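Local coordinates for protein BIFUNCTIONAL PROTEIN Proline utilization A (PutA) (Corynebacterium freiburgense, PDB 5UX5) that catalyses the two-step oxidation of proline to glutamate, probably channelling the intermediate between an FAD-dependent proline dehydrogenase unit and an NAD-dependent aldehyde dehydrogenase unit of one chain, at residues G158-L162 with R739-Q743; L250-L256 with R284-G290; T576-S580 with S918-S922; I698-A704 with G850-D855; Q986-L990 with R1017-D1021. One frame throughout, in Å; residues are numbered along the deposited sequence.

Interaction 1 (G158-L162 with R739-Q743); sequences GEAVL and RFTDQ
L162 and Q743 mark the closest backbone approach, with their CA atoms 6.8 Å apart, where the loop after strand 151-157 faces the first turn of helix 740-750. Q743 does most of the joining. Its chain bends about the CB-CG bond (chi2 -89°), which turns the amide out from the helix toward the loop. From there NE2 donates to A160 O at 3.0 Å in a nearly straight bond of 160°; the acceptor lies in the plane of the amide, and the donor is modestly tilted from the plane of the A160 carbonyl. The same NE2 is also bonded to D707 OD1, and the methyls A160 CB and L162 CD1 pack beside it. E159 comes in from the opposite direction and lays its carboxylate on the amide of Q743. The two planes are only 13° apart, and E159 CD is 3.7 Å from Q743 CD. The far end of E159 then slides past R739, so that OE2 reaches the guanidinium edge and forms a long salt bridge to R739 NE at 3.4 Å. R739 NH2 pairs with D707 OD2. The contact joins a loop of the proline dehydrogenase barrel to the aldehyde dehydrogenase part of the chain. R739 thus sits between carboxylates from both parts, D707 holding R739 and Q743 together as the second shell. E159 also lies close to E166, and this like charge would probably raise its proton affinity, an effect that R739 should partly offset.

Interaction 2 (L250-L256 with R284-G290); sequences LMEEEFL and RRAAAGG
R285 grips the backbone of L250 side-on, presenting NE and NH1 to the same carbonyl oxygen. Both distances, R285 NE to L250 O and R285 NH1 to L250 O, are 3.0 Å. The oxygen lies close to the guanidinium plane for each, but the two donors use it differently: NH1 is in the carbonyl plane on a lone pair, whereas NE stands above that plane. The remaining N-H groups turn to neighbouring backbone, NH1 bonding to L258 O and NH2 to A291 O. With CG opposite the backbone N (chi1 -160°) and the chain extended as far as NE, R285 reaches straight from its helix to this carbonyl. Its flat head is sandwiched: L250 CB and CD1 cover one face, and L256 O lies 3.3 Å above the other. Around the stem, M251 bends at two torsions to bring SD within 3.4 Å of R285 CG, and L256 CD1 packs on the same methylene. M251 CG also touches R284 NH2, at 3.6 Å. Farther out, A288 CB receives M251 CE at 4.1 Å and L256 CD2 at 4.3 Å. A288 is the first residue to leave helix 271-287, and G289, with positive phi, is the C-prime residue of the Schellman motif that ends it. G290 then passes beside L256. The contact therefore ties together the C-terminal ends of two neighbouring helices of the proline dehydrogenase barrel. A buried arginine spends its N-H groups on main-chain carbonyls, which fixes the rotation of its head and probably offsets the negative end of helix 239-251.

Interaction 3 (T576-S580 with S918-S922); sequences TPGHS and SDVPS
H579 and S918 are brought together by two first torsions. In H579, CG stands beside the backbone N (chi1 -57°), which swings the imidazole across the gap; in S918, OG lies between the backbone N and the carbonyl carbon (chi1 64°), the position from which the hydroxyl meets ND1 of the ring. The result is a hydrogen bond between H579 ND1 and S918 OG, modelled at 2.4 Å, a length too short to be taken literally at this resolution. S918 OG is bonded to R940 NH2 as well, so the arginine helps to place the hydroxyl. At the ring edge and in its plane lies D919 O, 3.6 Å from H579 CE1. The chain then runs on past the imidazole, V920 CA nearing H579 CE1, and P921 CD 4.4 Å from H579 NE2. L944 of helix 936-953 also packs against H579, while V920 and P921 rest on the same helix. Backbone bonding of H579 with I916 leads directly into the antiparallel pairing of strands 580-591 and 911-915. The contact thus joins the loop that enters strand 580-591 to the loop that leaves strand 911-915, an antiparallel pair of the mixed sheet in the aldehyde dehydrogenase part.

Interaction 4 (I698-A704 with G850-D855); sequences IIVTPSA and GIHSLD
Residues I698-V700 and G850-H852 pair as parallel strands within the aldehyde dehydrogenase part of the chain, running at 17° to each other. I699 works on both sides of the register: its N donates to G850 O at 2.8 Å, and its O receives H852 N at 2.6 Å. A weaker bond from T701 N to H852 O ends the regular pairing. On one face I699 CB meets I851 CG1 at 4.1 Å; on the other, I698 CG2 comes up to the edge of the H852 ring. Beyond the strands, T701-A704 form a type I turn that folds back over segment 850-855. Here A704 CB packs on H852 CB at 4.0 Å, and S703 O takes L854 N at 2.9 Å. S703 CB also leans on D855 CB, 3.8 Å away. S853 OG accepts from D855 N in an ST turn, while T701 OG1 and S853 OG both bond to E858 OE1, so that one carboxylate pins the two segments. D855 is the N-cap of helix 856-865, its OD1 receiving E858 N. Helix 706-718 covers the face bearing I698, V700 and H852, with D712 OD2 holding H852 NE2. Helices 833-841 and 856-865 cover the I699 and I851 face, where W862 touches both isoleucines. Strand 728-734 continues the parallel pairing beyond strand 696-700, and strand 870-873 does so beyond strand 845-852.

Interaction 5 (Q986-L990 with R1017-D1021); sequences QFNRL and RAIGD
Q986 reaches from its helix to the backbone of G1020, whose N donates to OE1 at 2.8 Å with an angle of 153°. The donor is tilted from the plane of the amide carbonyl. The chain of Q986 extends beyond CG (chi2 169°), which carries OE1 of Q986 to 3.5 Å from I1019 CB. I1019 is the hub of the apolar part. Its CD1 lies in the plane of the F987 ring, at the edge, 3.8 Å from CD1 of that ring, and its CG2 meets L990 CD1 at 3.9 Å. The same leucine methyl also rests on R1017 CG, at 3.8 Å, so L990 spans R1017 on the strand and I1019 just after it. The head of R1017 points elsewhere, paired with E1051 and bonded to the carbonyls of I1040, G1042 and P1043; F987 makes a cation-pi contact with K1003. These outside partners help to place the R1017 and F987 side chains, while D983 OD1 holds the backbone N of Q986. Helix 984-997 thus lies against the end of strand 1015-1018 and the loop that follows, with V979 of the adjacent parallel strand 965-980 touching F987, L990 and I1019, consistent with a Rossmann-like C-terminal domain.

In the fold
Interactions 1 and 4 lie together, their centres 16 Å apart, and touch where F740 CE1 packs on V700 CG2 at 4.1 Å; the helix that meets the barrel loop in interaction 1 rests through F740 on strand 696-700 of interaction 4. Interaction 2 belongs to the barrel that holds FAD, its centre 38 Å from that of interaction 1. At the far end of the elongated chain, interactions 3 and 5 have centres 22 Å apart; interaction 5 is 85 Å from interaction 2, centre to centre. NAD is bound by the aldehyde dehydrogenase part, which contains interaction 4 and supplies segment 739-743 of interaction 1; segment 158-162 comes from the proline dehydrogenase part, and interaction 1 thus joins the two parts.

Interaction 1 (G158-L162 with R739-Q743)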
# COMPACT_ATOMS: atom_id res chain seq x y z
N GLY A 158 -23.89 2.73 7.64
CA GLY A 158 -23.57 4.09 8.03
C GLY A 158 -22.17 4.50 7.61
O GLY A 158 -21.59 3.92 6.69
N GLU A 159 -21.67 5.54 8.28
CA GLU A 159 -20.36 6.14 8.02
C GLU A 159 -19.27 5.08 8.08
O GLU A 159 -19.33 4.14 8.88
CB GLU A 159 -20.09 7.25 9.06
CG GLU A 159 -19.36 8.52 8.58
CD GLU A 159 -19.30 9.61 9.67
OE1 GLU A 159 -19.36 9.30 10.89
OE2 GLU A 159 -19.19 10.80 9.31
N ALA A 160 -18.24 5.25 7.25
CA ALA A 160 -17.14 4.29 7.23
C ALA A 160 -16.55 4.16 8.63
O ALA A 160 -16.37 5.16 9.34
CB ALA A 160 -16.04 4.73 6.26
N VAL A 161 -16.28 2.93 9.04
CA VAL A 161 -15.79 2.66 10.39
C VAL A 161 -14.27 2.74 10.34
O VAL A 161 -13.57 1.73 10.22
CB VAL A 161 -16.30 1.32 10.93
CG1 VAL A 161 -15.88 1.17 12.39
CG2 VAL A 161 -17.80 1.23 10.80
N LEU A 162 -13.75 3.96 10.48
CA LEU A 162 -12.33 4.24 10.52
C LEU A 162 -11.77 4.43 11.92
O LEU A 162 -10.55 4.33 12.10
CB LEU A 162 -12.02 5.48 9.67
CG LEU A 162 -12.53 5.25 8.24
CD1 LEU A 162 -12.35 6.45 7.32
CD2 LEU A 162 -11.86 4.05 7.63
N ARG A 739 -17.56 15.24 5.91
CA ARG A 739 -17.26 14.34 7.02
C ARG A 739 -15.76 14.14 7.23
O ARG A 739 -15.38 13.54 8.25
CB ARG A 739 -17.96 13.00 6.77
CG ARG A 739 -19.35 13.16 6.18
CD ARG A 739 -20.13 11.85 6.23
NE ARG A 739 -19.29 10.71 5.87
CZ ARG A 739 -18.98 10.39 4.62
NH1 ARG A 739 -19.43 11.12 3.61
NH2 ARG A 739 -18.23 9.33 4.37
N PHE A 740 -14.91 14.67 6.34
CA PHE A 740 -13.48 14.38 6.35
C PHE A 740 -12.85 14.60 7.72
O PHE A 740 -12.22 13.70 8.28
CB PHE A 740 -12.74 15.24 5.31
CG PHE A 740 -11.25 15.01 5.30
CD1 PHE A 740 -10.70 13.99 4.53
CD2 PHE A 740 -10.41 15.78 6.08
CE1 PHE A 740 -9.35 13.73 4.54
CE2 PHE A 740 -9.05 15.53 6.09
CZ PHE A 740 -8.52 14.49 5.32
N THR A 741 -12.99 15.81 8.27
CA THR A 741 -12.23 16.14 9.47
C THR A 741 -12.69 15.32 10.66
O THR A 741 -11.85 14.78 11.40
CB THR A 741 -12.34 17.63 9.77
OG1 THR A 741 -12.27 18.39 8.55
CG2 THR A 741 -11.19 18.03 10.70
N ASP A 742 -14.01 15.18 10.86
CA ASP A 742 -14.49 14.33 11.94
C ASP A 742 -13.90 12.93 11.82
O ASP A 742 -13.38 12.38 12.81
CB ASP A 742 -16.02 14.23 11.91
CG ASP A 742 -16.72 15.44 12.49
OD1 ASP A 742 -16.16 16.17 13.35
OD2 ASP A 742 -17.89 15.62 12.08
N GLN A 743 -13.97 12.33 10.63
CA GLN A 743 -13.48 10.96 10.44
C GLN A 743 -11.97 10.86 10.65
O GLN A 743 -11.49 9.88 11.23
CB GLN A 743 -13.84 10.45 9.04
CG GLN A 743 -15.33 10.22 8.84
CD GLN A 743 -15.74 8.82 9.24
OE1 GLN A 743 -15.78 8.50 10.43
NE2 GLN A 743 -16.05 7.98 8.25

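Interaction 2 (L250-L256 with R284-G290)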
# COMPACT_ATOMS: atom_id res chain seq x y z
N LEU A 250 -19.39 -18.47 21.76
CA LEU A 250 -20.54 -19.34 21.92
C LEU A 250 -20.28 -20.54 22.83
O LEU A 250 -21.22 -21.30 23.09
CB LEU A 250 -21.02 -19.81 20.54
CG LEU A 250 -21.71 -18.75 19.69
CD1 LEU A 250 -22.40 -19.37 18.48
CD2 LEU A 250 -22.72 -17.98 20.55
N MET A 251 -19.05 -20.75 23.29
CA MET A 251 -18.77 -21.82 24.25
C MET A 251 -18.67 -21.30 25.68
O MET A 251 -18.63 -22.11 26.61
CB MET A 251 -17.47 -22.57 23.89
CG MET A 251 -17.55 -23.39 22.61
SD MET A 251 -18.92 -24.57 22.59
CE MET A 251 -18.42 -25.71 23.87
N GLU A 252 -18.65 -19.99 25.88
CA GLU A 252 -18.66 -19.43 27.22
C GLU A 252 -19.92 -19.86 27.96
O GLU A 252 -20.99 -19.97 27.35
CB GLU A 252 -18.55 -17.92 27.15
CG GLU A 252 -17.22 -17.48 26.68
CD GLU A 252 -17.11 -15.98 26.48
OE1 GLU A 252 -17.98 -15.23 26.98
OE2 GLU A 252 -16.15 -15.57 25.80
N GLU A 253 -19.79 -20.13 29.26
CA GLU A 253 -20.93 -20.65 30.02
C GLU A 253 -22.16 -19.78 29.82
O GLU A 253 -23.26 -20.28 29.56
CB GLU A 253 -20.57 -20.72 31.50
CG GLU A 253 -21.30 -21.75 32.31
CD GLU A 253 -21.11 -21.45 33.79
OE1 GLU A 253 -21.65 -22.19 34.65
OE2 GLU A 253 -20.41 -20.45 34.08
N GLU A 254 -21.96 -18.47 29.82
CA GLU A 254 -23.06 -17.53 29.71
C GLU A 254 -23.86 -17.74 28.43
O GLU A 254 -25.09 -17.66 28.43
CB GLU A 254 -22.45 -16.13 29.77
CG GLU A 254 -23.38 -14.98 29.67
CD GLU A 254 -22.61 -13.67 29.70
OE1 GLU A 254 -21.38 -13.67 29.43
OE2 GLU A 254 -23.23 -12.64 30.07
N PHE A 255 -23.18 -18.06 27.32
CA PHE A 255 -23.81 -18.08 26.01
C PHE A 255 -24.01 -19.48 25.46
O PHE A 255 -24.35 -19.62 24.28
CB PHE A 255 -23.00 -17.25 25.02
CG PHE A 255 -22.80 -15.83 25.45
CD1 PHE A 255 -23.88 -14.97 25.60
CD2 PHE A 255 -21.52 -15.34 25.70
CE1 PHE A 255 -23.70 -13.65 26.00
CE2 PHE A 255 -21.32 -14.01 26.09
CZ PHE A 255 -22.42 -13.17 26.24
N LEU A 256 -23.84 -20.51 26.28
CA LEU A 256 -23.81 -21.86 25.75
C LEU A 256 -25.13 -22.25 25.10
O LEU A 256 -25.14 -23.04 24.15
CB LEU A 256 -23.47 -22.85 26.86
CG LEU A 256 -23.04 -24.22 26.30
CD1 LEU A 256 -21.92 -24.08 25.22
CD2 LEU A 256 -22.68 -25.26 27.36
N ARG A 284 -19.35 -30.69 18.81
CA ARG A 284 -18.70 -30.49 20.10
C ARG A 284 -19.58 -29.65 21.02
O ARG A 284 -19.70 -29.95 22.22
CB ARG A 284 -17.32 -29.87 19.84
CG ARG A 284 -16.40 -29.60 21.03
CD ARG A 284 -15.31 -28.54 20.64
NE ARG A 284 -15.13 -27.55 21.71
CZ ARG A 284 -14.69 -26.31 21.53
NH1 ARG A 284 -14.36 -25.88 20.32
NH2 ARG A 284 -14.58 -25.50 22.58
N ARG A 285 -20.25 -28.63 20.47
CA ARG A 285 -21.09 -27.76 21.30
C ARG A 285 -22.30 -28.49 21.81
O ARG A 285 -22.59 -28.47 23.00
CB ARG A 285 -21.53 -26.53 20.51
CG ARG A 285 -21.98 -25.37 21.39
CD ARG A 285 -22.63 -24.31 20.56
NE ARG A 285 -22.81 -23.04 21.27
CZ ARG A 285 -23.81 -22.20 21.04
NH1 ARG A 285 -23.89 -21.07 21.71
NH2 ARG A 285 -24.75 -22.51 20.15
N ALA A 286 -23.03 -29.15 20.90
CA ALA A 286 -24.20 -29.92 21.31
C ALA A 286 -23.85 -30.91 22.41
O ALA A 286 -24.56 -31.03 23.40
CB ALA A 286 -24.79 -30.67 20.12
N ALA A 287 -22.73 -31.61 22.24
CA ALA A 287 -22.29 -32.52 23.28
C ALA A 287 -22.11 -31.82 24.62
O ALA A 287 -22.35 -32.43 25.67
CB ALA A 287 -21.00 -33.22 22.85
N ALA A 288 -21.67 -30.56 24.62
CA ALA A 288 -21.55 -29.86 25.90
C ALA A 288 -22.90 -29.34 26.45
O ALA A 288 -22.92 -28.64 27.47
CB ALA A 288 -20.56 -28.70 25.77
N GLY A 289 -24.03 -29.73 25.84
CA GLY A 289 -25.34 -29.21 26.17
C GLY A 289 -25.72 -27.90 25.52
O GLY A 289 -26.71 -27.28 25.90
N GLY A 290 -24.97 -27.46 24.51
CA GLY A 290 -25.21 -26.17 23.92
C GLY A 290 -26.19 -26.21 22.77
O GLY A 290 -26.59 -27.28 22.32

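Interaction 3 (T576-S580 with S918-S922)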
# COMPACT_ATOMS: atom_id res chain seq x y z
N THR A 576 23.50 -2.32 -23.47
CA THR A 576 22.56 -2.26 -24.58
C THR A 576 23.23 -1.51 -25.75
O THR A 576 24.01 -0.58 -25.52
CB THR A 576 21.27 -1.57 -24.12
OG1 THR A 576 20.24 -1.73 -25.08
CG2 THR A 576 21.49 -0.09 -23.91
N PRO A 577 23.03 -1.95 -26.99
CA PRO A 577 23.75 -1.31 -28.09
C PRO A 577 23.25 0.11 -28.31
O PRO A 577 22.05 0.37 -28.33
CB PRO A 577 23.45 -2.21 -29.30
CG PRO A 577 22.15 -2.88 -28.96
CD PRO A 577 22.12 -3.01 -27.45
N GLY A 578 24.20 1.01 -28.52
CA GLY A 578 23.87 2.42 -28.55
C GLY A 578 25.08 3.24 -28.92
O GLY A 578 26.01 2.74 -29.56
N HIS A 579 25.07 4.50 -28.50
CA HIS A 579 26.03 5.47 -28.99
C HIS A 579 26.96 6.01 -27.92
O HIS A 579 27.76 6.91 -28.22
CB HIS A 579 25.25 6.60 -29.67
CG HIS A 579 24.38 6.10 -30.78
ND1 HIS A 579 24.87 5.82 -32.04
CD2 HIS A 579 23.07 5.77 -30.80
CE1 HIS A 579 23.89 5.39 -32.81
NE2 HIS A 579 22.79 5.33 -32.07
N SER A 580 26.94 5.45 -26.72
CA SER A 580 27.83 5.82 -25.62
C SER A 580 28.26 4.57 -24.88
O SER A 580 27.60 3.52 -24.95
CB SER A 580 27.15 6.79 -24.66
OG SER A 580 25.77 6.50 -24.57
N SER A 918 29.86 5.43 -33.93
CA SER A 918 28.74 4.58 -34.29
C SER A 918 28.07 5.18 -35.51
O SER A 918 28.25 6.36 -35.82
CB SER A 918 27.74 4.45 -33.14
OG SER A 918 27.15 5.72 -32.87
N ASP A 919 27.28 4.37 -36.19
CA ASP A 919 26.54 4.90 -37.31
C ASP A 919 25.14 5.23 -36.84
O ASP A 919 24.48 4.40 -36.20
CB ASP A 919 26.55 3.94 -38.50
CG ASP A 919 27.66 4.25 -39.50
OD1 ASP A 919 27.56 5.28 -40.21
OD2 ASP A 919 28.63 3.47 -39.58
N VAL A 920 24.73 6.46 -37.11
CA VAL A 920 23.41 6.96 -36.75
C VAL A 920 22.39 6.48 -37.77
O VAL A 920 22.67 6.49 -38.98
CB VAL A 920 23.43 8.49 -36.66
CG1 VAL A 920 22.03 9.02 -36.41
CG2 VAL A 920 24.36 8.92 -35.57
N PRO A 921 21.22 6.02 -37.35
CA PRO A 921 20.19 5.64 -38.33
C PRO A 921 19.56 6.88 -38.96
O PRO A 921 19.75 8.01 -38.53
CB PRO A 921 19.16 4.88 -37.49
CG PRO A 921 19.30 5.47 -36.12
CD PRO A 921 20.76 5.84 -35.96
N SER A 922 18.82 6.65 -40.04
CA SER A 922 18.10 7.73 -40.69
C SER A 922 16.84 8.06 -39.89
O SER A 922 15.89 7.27 -39.87
CB SER A 922 17.79 7.35 -42.14
OG SER A 922 19.00 7.15 -42.86

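Interaction 4 (I698-A704 with G850-D855)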
# COMPACT_ATOMS: atom_id res chain seq x y z
N ILE A 698 -1.06 16.23 1.08
CA ILE A 698 -2.14 15.64 0.29
C ILE A 698 -3.26 16.66 0.21
O ILE A 698 -3.78 17.10 1.24
CB ILE A 698 -2.64 14.31 0.88
CG1 ILE A 698 -1.58 13.23 0.78
CG2 ILE A 698 -3.99 13.86 0.28
CD1 ILE A 698 -2.08 11.93 1.41
N ILE A 699 -3.64 17.02 -1.02
CA ILE A 699 -4.77 17.92 -1.24
C ILE A 699 -6.07 17.11 -1.32
O ILE A 699 -6.14 16.09 -2.02
CB ILE A 699 -4.56 18.75 -2.52
CG1 ILE A 699 -3.29 19.59 -2.40
CG2 ILE A 699 -5.77 19.59 -2.80
CD1 ILE A 699 -3.03 20.45 -3.62
N VAL A 700 -7.09 17.58 -0.61
CA VAL A 700 -8.41 16.98 -0.56
C VAL A 700 -9.41 18.05 -0.96
O VAL A 700 -9.59 19.03 -0.24
CB VAL A 700 -8.73 16.42 0.83
CG1 VAL A 700 -10.13 15.73 0.86
CG2 VAL A 700 -7.61 15.50 1.29
N THR A 701 -10.07 17.85 -2.08
CA THR A 701 -11.06 18.77 -2.61
C THR A 701 -12.45 18.22 -2.35
O THR A 701 -12.62 17.01 -2.17
CB THR A 701 -10.85 18.96 -4.12
OG1 THR A 701 -11.42 17.85 -4.83
CG2 THR A 701 -9.38 19.08 -4.44
N PRO A 702 -13.49 19.06 -2.40
CA PRO A 702 -14.85 18.56 -2.11
C PRO A 702 -15.29 17.40 -2.99
O PRO A 702 -16.17 16.64 -2.57
CB PRO A 702 -15.74 19.79 -2.34
CG PRO A 702 -14.86 20.93 -2.10
CD PRO A 702 -13.50 20.51 -2.63
N SER A 703 -14.67 17.20 -4.16
CA SER A 703 -15.02 16.11 -5.06
C SER A 703 -14.37 14.78 -4.68
O SER A 703 -14.36 13.85 -5.49
CB SER A 703 -14.66 16.49 -6.50
OG SER A 703 -15.44 17.59 -6.94
N ALA A 704 -13.78 14.68 -3.50
CA ALA A 704 -13.10 13.48 -3.07
C ALA A 704 -14.05 12.57 -2.32
O ALA A 704 -15.09 13.00 -1.82
CB ALA A 704 -11.92 13.80 -2.17
N GLY A 850 0.22 14.22 -3.05
CA GLY A 850 -0.95 13.54 -3.55
C GLY A 850 -2.14 14.47 -3.59
O GLY A 850 -2.19 15.50 -2.92
N ILE A 851 -3.12 14.06 -4.39
CA ILE A 851 -4.42 14.72 -4.42
C ILE A 851 -5.50 13.66 -4.29
O ILE A 851 -5.36 12.52 -4.75
CB ILE A 851 -4.63 15.57 -5.69
CG1 ILE A 851 -5.93 16.35 -5.61
CG2 ILE A 851 -4.73 14.67 -6.92
CD1 ILE A 851 -6.15 17.29 -6.79
N HIS A 852 -6.56 14.03 -3.62
CA HIS A 852 -7.74 13.18 -3.56
C HIS A 852 -8.87 13.94 -4.22
O HIS A 852 -9.33 14.95 -3.70
CB HIS A 852 -8.06 12.80 -2.12
CG HIS A 852 -7.80 11.36 -1.83
ND1 HIS A 852 -8.76 10.38 -2.01
CD2 HIS A 852 -6.68 10.72 -1.41
CE1 HIS A 852 -8.25 9.20 -1.69
NE2 HIS A 852 -6.99 9.38 -1.33
N SER A 853 -9.31 13.44 -5.37
CA SER A 853 -10.43 14.06 -6.08
C SER A 853 -10.94 13.09 -7.13
O SER A 853 -10.14 12.47 -7.84
CB SER A 853 -10.02 15.37 -6.73
OG SER A 853 -11.07 15.82 -7.56
N LEU A 854 -12.25 12.93 -7.21
CA LEU A 854 -12.88 12.13 -8.26
C LEU A 854 -13.24 12.96 -9.48
O LEU A 854 -13.85 12.43 -10.42
CB LEU A 854 -14.12 11.41 -7.71
CG LEU A 854 -13.73 10.39 -6.63
CD1 LEU A 854 -14.87 9.46 -6.21
CD2 LEU A 854 -12.52 9.55 -7.12
N ASP A 855 -12.88 14.23 -9.48
CA ASP A 855 -13.13 15.13 -10.59
C ASP A 855 -11.92 15.09 -11.51
O ASP A 855 -10.80 15.36 -11.07
CB ASP A 855 -13.36 16.54 -10.06
CG ASP A 855 -13.70 17.52 -11.17
OD1 ASP A 855 -12.76 18.01 -11.83
OD2 ASP A 855 -14.90 17.81 -11.35

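Interaction 5 (Q986-L990 with R1017-D1021)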
# COMPACT_ATOMS: atom_id res chain seq x y z
N GLN A 986 30.17 23.56 -27.91
CA GLN A 986 29.48 22.85 -26.83
C GLN A 986 28.28 23.64 -26.34
O GLN A 986 27.22 23.06 -26.07
CB GLN A 986 30.44 22.56 -25.67
CG GLN A 986 31.59 21.64 -26.04
CD GLN A 986 32.67 21.56 -24.98
OE1 GLN A 986 32.46 21.91 -23.82
NE2 GLN A 986 33.85 21.11 -25.37
N PHE A 987 28.40 24.97 -26.25
CA PHE A 987 27.23 25.77 -25.92
C PHE A 987 26.10 25.57 -26.93
O PHE A 987 24.92 25.66 -26.57
CB PHE A 987 27.59 27.24 -25.80
CG PHE A 987 26.57 28.03 -25.04
CD1 PHE A 987 26.59 28.03 -23.64
CD2 PHE A 987 25.57 28.72 -25.69
CE1 PHE A 987 25.63 28.74 -22.91
CE2 PHE A 987 24.60 29.43 -24.97
CZ PHE A 987 24.64 29.44 -23.58
N ASN A 988 26.42 25.38 -28.21
CA ASN A 988 25.37 25.11 -29.20
C ASN A 988 24.76 23.72 -28.98
O ASN A 988 23.55 23.53 -29.15
CB ASN A 988 25.93 25.24 -30.61
CG ASN A 988 26.15 26.69 -31.03
OD1 ASN A 988 25.63 27.62 -30.42
ND2 ASN A 988 26.93 26.87 -32.09
N ARG A 989 25.59 22.75 -28.60
CA ARG A 989 25.05 21.45 -28.26
C ARG A 989 24.03 21.56 -27.13
O ARG A 989 23.05 20.82 -27.11
CB ARG A 989 26.17 20.48 -27.86
CG ARG A 989 25.71 19.04 -27.86
CD ARG A 989 25.05 18.61 -26.53
NE ARG A 989 24.51 17.26 -26.64
CZ ARG A 989 23.29 16.98 -27.07
NH1 ARG A 989 22.46 17.95 -27.40
NH2 ARG A 989 22.91 15.74 -27.18
N LEU A 990 24.29 22.44 -26.15
CA LEU A 990 23.31 22.68 -25.09
C LEU A 990 22.10 23.47 -25.59
O LEU A 990 21.00 23.32 -25.05
CB LEU A 990 23.97 23.40 -23.90
CG LEU A 990 25.13 22.75 -23.10
CD1 LEU A 990 25.39 23.50 -21.86
CD2 LEU A 990 24.87 21.31 -22.77
N ARG A 1017 26.06 23.24 -15.68
CA ARG A 1017 26.76 22.47 -16.71
C ARG A 1017 28.10 23.13 -17.03
O ARG A 1017 28.17 24.33 -17.28
CB ARG A 1017 25.93 22.36 -17.98
CG ARG A 1017 26.42 21.30 -18.97
CD ARG A 1017 26.27 19.91 -18.38
NE ARG A 1017 26.59 18.83 -19.32
CZ ARG A 1017 27.77 18.23 -19.42
NH1 ARG A 1017 28.79 18.60 -18.66
NH2 ARG A 1017 27.93 17.25 -20.30
N ALA A 1018 29.16 22.32 -17.03
CA ALA A 1018 30.51 22.78 -17.34
C ALA A 1018 30.79 22.56 -18.81
O ALA A 1018 30.61 21.45 -19.33
CB ALA A 1018 31.55 22.04 -16.51
N ILE A 1019 31.22 23.62 -19.50
CA ILE A 1019 31.65 23.50 -20.88
C ILE A 1019 33.06 24.06 -21.02
O ILE A 1019 33.45 24.99 -20.31
CB ILE A 1019 30.66 24.21 -21.85
CG1 ILE A 1019 30.70 25.73 -21.69
CG2 ILE A 1019 29.25 23.68 -21.65
CD1 ILE A 1019 29.94 26.43 -22.77
N GLY A 1020 33.82 23.49 -21.95
CA GLY A 1020 35.14 23.99 -22.25
C GLY A 1020 36.24 23.17 -21.60
O GLY A 1020 36.00 22.15 -20.94
N ASP A 1021 37.47 23.63 -21.83
CA ASP A 1021 38.70 22.96 -21.40
C ASP A 1021 39.22 23.46 -20.06
O ASP A 1021 40.16 22.87 -19.52
CB ASP A 1021 39.78 23.11 -22.45
CG ASP A 1021 39.34 22.57 -23.77
OD1 ASP A 1021 38.97 21.37 -23.82
OD2 ASP A 1021 39.28 23.36 -24.74